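Local coordinates for coenzyme PQQ synthesis protein D (Xanthomonas campestris pv. campestris, PDB 3G2B), which probably binds the peptide PqqA and presents it to PqqE in the biosynthesis of pyrroloquinoline quinone, at residues A[6-9]-A[10-13]; A[22-25]-A[26-29]; A[78-81]-A[82-86]. All blocks are in the same frame, centred on the assembly; numbering follows the deposited sequence.

Contact 1: residues A[6-9]-A[10-13]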
loop_
_atom_site.group_PDB
_atom_site.type_symbol
_atom_site.label_atom_id
_atom_site.label_comp_id
_atom_site.label_asym_id
_atom_site.label_seq_id
_atom_site.Cartn_x
_atom_site.Cartn_y
_atom_site.Cartn_z
ATOM N N THR A 6 -3.920 -0.109 14.735
ATOM C CA THR A 6 -3.657 -1.492 14.249
ATOM C C THR A 6 -4.960 -2.251 14.038
ATOM O O THR A 6 -6.046 -1.737 14.305
ATOM C CB THR A 6 -2.803 -2.292 15.254
ATOM O OG1 THR A 6 -3.541 -2.475 16.469
ATOM C CG2 THR A 6 -1.508 -1.557 15.554
ATOM N N ILE A 7 -4.838 -3.482 13.557
ATOM C CA ILE A 7 -5.993 -4.334 13.310
ATOM C C ILE A 7 -6.206 -5.259 14.503
ATOM O O ILE A 7 -5.285 -5.957 14.927
ATOM C CB ILE A 7 -5.785 -5.200 12.043
ATOM C CG1 ILE A 7 -5.713 -4.303 10.803
ATOM C CG2 ILE A 7 -6.911 -6.216 11.911
ATOM C CD1 ILE A 7 -6.977 -3.501 10.543
ATOM N N SER A 8 -7.418 -5.251 15.045
ATOM C CA SER A 8 -7.755 -6.104 16.179
ATOM C C SER A 8 -9.145 -6.661 15.933
ATOM O O SER A 8 -9.767 -6.353 14.919
ATOM C CB SER A 8 -7.756 -5.309 17.486
ATOM O OG SER A 8 -8.902 -4.483 17.571
ATOM N N ARG A 9 -9.642 -7.466 16.868
ATOM C CA ARG A 9 -10.967 -8.051 16.720
ATOM C C ARG A 9 -12.056 -6.984 16.685
ATOM O O ARG A 9 -13.172 -7.246 16.246
ATOM C CB ARG A 9 -11.235 -9.046 17.862
ATOM C CG ARG A 9 -11.569 -8.423 19.212
ATOM C CD ARG A 9 -11.445 -9.469 20.326
ATOM N NE ARG A 9 -12.253 -10.663 20.073
ATOM C CZ ARG A 9 -13.547 -10.775 20.354
ATOM N NH1 ARG A 9 -14.205 -9.765 20.912
ATOM N NH2 ARG A 9 -14.192 -11.900 20.064
ATOM N N ASP A 10 -11.729 -5.775 17.132
ATOM C CA ASP A 10 -12.698 -4.686 17.161
ATOM C C ASP A 10 -12.756 -3.846 15.884
ATOM O O ASP A 10 -13.573 -2.924 15.779
ATOM C CB ASP A 10 -12.423 -3.785 18.369
ATOM C CG ASP A 10 -12.858 -4.422 19.680
ATOM O OD1 ASP A 10 -12.351 -4.007 20.741
ATOM O OD2 ASP A 10 -13.717 -5.329 19.650
ATOM N N SER A 11 -11.892 -4.169 14.920
ATOM C CA SER A 11 -11.855 -3.456 13.645
ATOM C C SER A 11 -13.114 -3.757 12.838
ATOM O O SER A 11 -13.599 -4.888 12.836
ATOM C CB SER A 11 -10.621 -3.870 12.833
ATOM O OG SER A 11 -9.420 -3.535 13.506
ATOM N N CYS A 12 -13.640 -2.738 12.159
ATOM C CA CYS A 12 -14.848 -2.877 11.344
ATOM C C CYS A 12 -14.519 -2.361 9.948
ATOM O O CYS A 12 -14.983 -1.299 9.535
ATOM C CB CYS A 12 -15.990 -2.055 11.946
ATOM S SG CYS A 12 -16.398 -2.502 13.658
ATOM N N PRO A 13 -13.727 -3.132 9.194
ATOM C CA PRO A 13 -13.303 -2.777 7.840
ATOM C C PRO A 13 -14.354 -2.809 6.752
ATOM O O PRO A 13 -15.394 -3.461 6.869
ATOM C CB PRO A 13 -12.195 -3.793 7.534
ATOM C CG PRO A 13 -11.860 -4.419 8.854
ATOM C CD PRO A 13 -13.166 -4.438 9.575
HETATM O O HOH W 1 -9.299 -0.813 13.516
HETATM O O HOH W 2 -13.616 -6.862 21.729
#

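Contact 2: residues A[22-25]-A[26-29]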
loop_
_atom_site.group_PDB
_atom_site.type_symbol
_atom_site.label_atom_id
_atom_site.label_comp_id
_atom_site.label_asym_id
_atom_site.label_seq_id
_atom_site.Cartn_x
_atom_site.Cartn_y
_atom_site.Cartn_z
ATOM N N GLN A 22 -13.120 -10.375 -7.766
ATOM C CA GLN A 22 -13.241 -10.948 -9.102
ATOM C C GLN A 22 -12.922 -12.431 -9.103
ATOM O O GLN A 22 -11.984 -12.884 -8.443
ATOM C CB GLN A 22 -12.310 -10.261 -10.111
ATOM C CG GLN A 22 -12.176 -11.055 -11.418
ATOM C CD GLN A 22 -11.237 -10.422 -12.433
ATOM O OE1 GLN A 22 -11.653 -9.624 -13.277
ATOM N NE2 GLN A 22 -9.960 -10.773 -12.349
ATOM N N HIS A 23 -13.715 -13.182 -9.855
ATOM C CA HIS A 23 -13.511 -14.609 -9.984
ATOM C C HIS A 23 -12.666 -14.806 -11.246
ATOM O O HIS A 23 -13.178 -14.676 -12.363
ATOM C CB HIS A 23 -14.862 -15.314 -10.145
ATOM C CG HIS A 23 -14.762 -16.801 -10.261
ATOM N ND1 HIS A 23 -15.800 -17.580 -10.726
ATOM C CD2 HIS A 23 -13.756 -17.654 -9.960
ATOM C CE1 HIS A 23 -15.436 -18.850 -10.707
ATOM N NE2 HIS A 23 -14.200 -18.922 -10.245
ATOM N N ASP A 24 -11.375 -15.074 -11.076
ATOM C CA ASP A 24 -10.512 -15.306 -12.234
ATOM C C ASP A 24 -10.682 -16.779 -12.574
ATOM O O ASP A 24 -9.890 -17.629 -12.177
ATOM C CB ASP A 24 -9.043 -15.020 -11.920
ATOM C CG ASP A 24 -8.168 -15.095 -13.158
ATOM O OD1 ASP A 24 -8.512 -15.864 -14.081
ATOM O OD2 ASP A 24 -7.133 -14.401 -13.211
ATOM N N ARG A 25 -11.743 -17.065 -13.310
ATOM C CA ARG A 25 -12.071 -18.424 -13.696
ATOM C C ARG A 25 -10.950 -19.172 -14.410
ATOM O O ARG A 25 -10.704 -20.346 -14.131
ATOM C CB ARG A 25 -13.313 -18.386 -14.570
ATOM C CG ARG A 25 -13.741 -19.713 -15.081
ATOM C CD ARG A 25 -15.039 -19.538 -15.811
ATOM N NE ARG A 25 -16.094 -20.343 -15.217
ATOM C CZ ARG A 25 -17.341 -20.356 -15.668
ATOM N NH1 ARG A 25 -18.252 -21.126 -15.088
ATOM N NH2 ARG A 25 -17.668 -19.589 -16.701
ATOM N N ALA A 26 -10.275 -18.496 -15.332
ATOM C CA ALA A 26 -9.183 -19.116 -16.079
ATOM C C ALA A 26 -8.096 -19.653 -15.150
ATOM O O ALA A 26 -7.556 -20.740 -15.373
ATOM C CB ALA A 26 -8.581 -18.107 -17.046
ATOM N N ARG A 27 -7.785 -18.897 -14.103
ATOM C CA ARG A 27 -6.745 -19.299 -13.161
ATOM C C ARG A 27 -7.285 -20.022 -11.931
ATOM O O ARG A 27 -6.527 -20.360 -11.019
ATOM C CB ARG A 27 -5.938 -18.071 -12.731
ATOM C CG ARG A 27 -4.659 -18.402 -11.977
ATOM C CD ARG A 27 -3.803 -17.164 -11.786
ATOM N NE ARG A 27 -3.477 -16.535 -13.065
ATOM C CZ ARG A 27 -2.646 -15.508 -13.203
ATOM N NH1 ARG A 27 -2.048 -14.987 -12.139
ATOM N NH2 ARG A 27 -2.410 -14.999 -14.405
ATOM N N ASP A 28 -8.591 -20.268 -11.924
ATOM C CA ASP A 28 -9.264 -20.945 -10.822
ATOM C C ASP A 28 -8.934 -20.317 -9.475
ATOM O O ASP A 28 -8.541 -20.997 -8.525
ATOM C CB ASP A 28 -8.918 -22.441 -10.802
ATOM C CG ASP A 28 -9.669 -23.196 -9.715
ATOM O OD1 ASP A 28 -10.856 -22.881 -9.488
ATOM O OD2 ASP A 28 -9.080 -24.105 -9.093
ATOM N N GLN A 29 -9.094 -19.003 -9.394
ATOM C CA GLN A 29 -8.831 -18.309 -8.148
ATOM C C GLN A 29 -9.661 -17.048 -8.052
ATOM O O GLN A 29 -10.135 -16.524 -9.060
ATOM C CB GLN A 29 -7.351 -17.945 -8.031
ATOM C CG GLN A 29 -6.847 -17.035 -9.129
ATOM C CD GLN A 29 -5.463 -16.485 -8.836
ATOM O OE1 GLN A 29 -4.578 -17.210 -8.388
ATOM N NE2 GLN A 29 -5.268 -15.197 -9.100
HETATM O O HOH W 3 -12.313 -22.022 -12.425
#

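Contact 3: residues A[78-81]-A[82-86]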
loop_
_atom_site.group_PDB
_atom_site.type_symbol
_atom_site.label_atom_id
_atom_site.label_comp_id
_atom_site.label_asym_id
_atom_site.label_seq_id
_atom_site.Cartn_x
_atom_site.Cartn_y
_atom_site.Cartn_z
ATOM N N THR A 78 16.799 15.047 5.517
ATOM C CA THR A 78 15.572 14.830 6.274
ATOM C C THR A 78 14.377 14.767 5.320
ATOM O O THR A 78 13.531 13.881 5.430
ATOM C CB THR A 78 15.340 15.965 7.296
ATOM O OG1 THR A 78 16.245 15.805 8.392
ATOM C CG2 THR A 78 13.909 15.949 7.817
ATOM N N ASP A 79 14.321 15.707 4.382
ATOM C CA ASP A 79 13.226 15.760 3.424
ATOM C C ASP A 79 13.183 14.523 2.529
ATOM O O ASP A 79 12.105 13.983 2.248
ATOM C CB ASP A 79 13.336 17.035 2.583
ATOM C CG ASP A 79 12.865 18.274 3.338
ATOM O OD1 ASP A 79 12.756 18.223 4.584
ATOM O OD2 ASP A 79 12.600 19.304 2.689
ATOM N N VAL A 80 14.354 14.070 2.090
ATOM C CA VAL A 80 14.441 12.890 1.237
ATOM C C VAL A 80 13.954 11.662 1.991
ATOM O O VAL A 80 13.200 10.851 1.462
ATOM C CB VAL A 80 15.896 12.654 0.748
ATOM C CG1 VAL A 80 16.011 11.295 0.057
ATOM C CG2 VAL A 80 16.301 13.756 -0.208
ATOM N N ILE A 81 14.384 11.519 3.240
ATOM C CA ILE A 81 13.958 10.377 4.032
ATOM C C ILE A 81 12.455 10.423 4.302
ATOM O O ILE A 81 11.779 9.402 4.219
ATOM C CB ILE A 81 14.730 10.308 5.361
ATOM C CG1 ILE A 81 16.205 10.030 5.070
ATOM C CG2 ILE A 81 14.145 9.222 6.251
ATOM C CD1 ILE A 81 17.089 9.969 6.308
ATOM N N GLU A 82 11.934 11.607 4.614
ATOM C CA GLU A 82 10.503 11.752 4.875
ATOM C C GLU A 82 9.690 11.331 3.651
ATOM O O GLU A 82 8.733 10.563 3.767
ATOM C CB GLU A 82 10.167 13.204 5.236
ATOM C CG GLU A 82 8.665 13.484 5.303
ATOM C CD GLU A 82 8.339 14.946 5.582
ATOM O OE1 GLU A 82 8.905 15.832 4.903
ATOM O OE2 GLU A 82 7.506 15.209 6.475
ATOM N N LEU A 83 10.077 11.825 2.478
ATOM C CA LEU A 83 9.365 11.483 1.247
ATOM C C LEU A 83 9.410 9.990 0.959
ATOM O O LEU A 83 8.388 9.372 0.646
ATOM C CB LEU A 83 9.967 12.230 0.051
ATOM C CG LEU A 83 9.490 11.723 -1.316
ATOM C CD1 LEU A 83 8.024 12.083 -1.509
ATOM C CD2 LEU A 83 10.344 12.334 -2.418
ATOM N N THR A 84 10.603 9.415 1.052
ATOM C CA THR A 84 10.790 7.998 0.774
ATOM C C THR A 84 9.969 7.135 1.717
ATOM O O THR A 84 9.420 6.110 1.316
ATOM C CB THR A 84 12.277 7.626 0.873
ATOM O OG1 THR A 84 13.023 8.487 0.006
ATOM C CG2 THR A 84 12.496 6.179 0.466
ATOM N N THR A 85 9.878 7.557 2.974
ATOM C CA THR A 85 9.091 6.826 3.952
ATOM C C THR A 85 7.629 6.803 3.498
ATOM O O THR A 85 6.979 5.761 3.535
ATOM C CB THR A 85 9.191 7.485 5.335
ATOM O OG1 THR A 85 10.544 7.393 5.800
ATOM C CG2 THR A 85 8.265 6.796 6.327
ATOM N N THR A 86 7.124 7.953 3.063
ATOM C CA THR A 86 5.745 8.049 2.591
ATOM C C THR A 86 5.511 7.172 1.362
ATOM O O THR A 86 4.515 6.445 1.284
ATOM C CB THR A 86 5.388 9.506 2.246
ATOM O OG1 THR A 86 5.434 10.291 3.447
ATOM C CG2 THR A 86 3.989 9.595 1.637
HETATM O O HOH W 4 9.712 15.570 2.173
HETATM O O HOH W 5 10.648 17.670 6.360
#

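Contact 1: residues A[6-9]-A[10-13]
Between Ser8 and Ser11 the chain reverses through a type I beta turn, closed by Ser11 N donating to Ser8 O at 3.0 Å. The two serine side chains fasten the same turn from both ends. Ser11 turns its hydroxyl back beside its own backbone N (chi1 -62°), and there OG accepts a nearly straight bond from Ser8 N at 3.1 Å (168°). Ser8 holds its OG between its backbone N and carbonyl carbon, which brings it within 3.1 Å of Asp10 N, a donor to it inside the turn. This second link is an ST turn: a serine hydroxyl accepting from the N-H two residues further on. Serine suits both positions because its short side chain reaches a main-chain N-H without the bulk of a longer one. On the flank of the turn, Ile7 brings CD1 to 3.8 Å from Ser11 OG, and a water lies 2.7 Å from that OG. At the corner the charged ends of Arg9 and Asp10 are joined by a water, which accepts from Arg9 NH1 in the guanidinium plane and donates to Asp10 OD2 at 2.6 Å. The guanidinium and carboxylate planes stand 71° apart, and the charged atoms themselves do not touch. The long arginine has its direct ionic partner in the second subunit of the crystal assembly, where NH2 forms a salt bridge with Glu77 of that subunit. Ile7 likewise packs on Leu58 of the second subunit, and Pro13 on its Thr84.

Contact 2: residues A[22-25]-A[26-29]
Asp24 and Gln29 face each other as an antiparallel hydrogen-bonded pair at the end of a beta hairpin, and Asp28 shares the place opposite Asp24, making a G1 beta bulge. Asp24 N donates to Gln29 O at 2.8 Å, while Gln29 N returns a straighter bond to Asp24 O at 3.2 Å (170°). Asp24 and Gln29 put their side chains on the same face of the sheet, where Asp24 CB and Gln29 CG are 4.1 Å apart. Asp28 takes the bulge with positive backbone angles (phi 51°), and its N donates to Arg25 O across the loop.

The aspartate also grips the loop by its side chain. With CG anti to the backbone N (chi1 -173°), its carboxylate reaches over the turn, and OD1 accepts from Arg27 N at 3.1 Å, the donor lying above the carboxylate plane. A short acidic side chain suits this site, since it can meet a main-chain N-H of the turn that follows. Arg27 CB packs against the same carboxylate. The Arg27 guanidinium turns one face to Asp24 OD2, so any attraction, with NE 4.2 Å away, is probably of charge alone, no N-H being aimed at the oxygen.

Further out, His23 brings the edge of its ring to Gln29 O and stacks on Trp30 of the adjoining strand, while Gln29 packs on Glu40 of the second subunit. A water donates to Arg25 O at 2.9 Å and, weakly, to Asp28 OD1.

Contact 3: residues A[78-81]-A[82-86]
Val80 and Thr84 lie side by side, one turn apart on the helix 73-89, which packs against helices 44-51 and 58-68 in a helical part consistent with the helix-turn-helix class. With OG1 anti to the carbonyl carbon (chi1 -55°), Thr84 donates from that hydroxyl to Val80 O at 2.8 Å. Thr84 N reaches the same oxygen from the opposite face of the carbonyl plane, so two bonds hold it. Thr84 OG1 also hydrogen-bonds Tyr52 OH. Threonine suits this buried place because its hydroxyl finds partners in Val80 O and Tyr52 OH and its methyl remains for packing. Val80 and Thr84 both rest on Leu58 of helix 58-68. Thr85 repeats the pattern one residue on, its OG1 and N together clasping Ile81 O, and it packs on Ile7 of the second subunit.

The other flank is wet. Asp79 and Glu82 bring like charges near each other, with OD1 and OE1 4.5 Å apart, a closeness that water probably eases. One water donates to both of those oxygens. A second donates to Asp79 O and to Glu82 OE1, each at 2.9 Å, Asp79 O also accepting the helical bond from Leu83 N at 3.0 Å.

How the contacts relate
Along the chain the three contacts follow in series: the N-terminal turn of contact 1, the hairpin end of contact 2 between strands 20-24 and 29-41, and contact 3 in helix 73-89. Within one subunit they are well separated. The centres of contacts 1 and 2, and of 1 and 3, lie about 29 Å apart, while those of contacts 2 and 3 are about 39 Å apart, on opposite sides of the chain's centre. In the two-chain assembly the distant ends meet: residues 6-13 of one subunit pack on residues 78-86 of the other. The extended N-terminal part thus lies against the helical part of its neighbour in the crystal assembly.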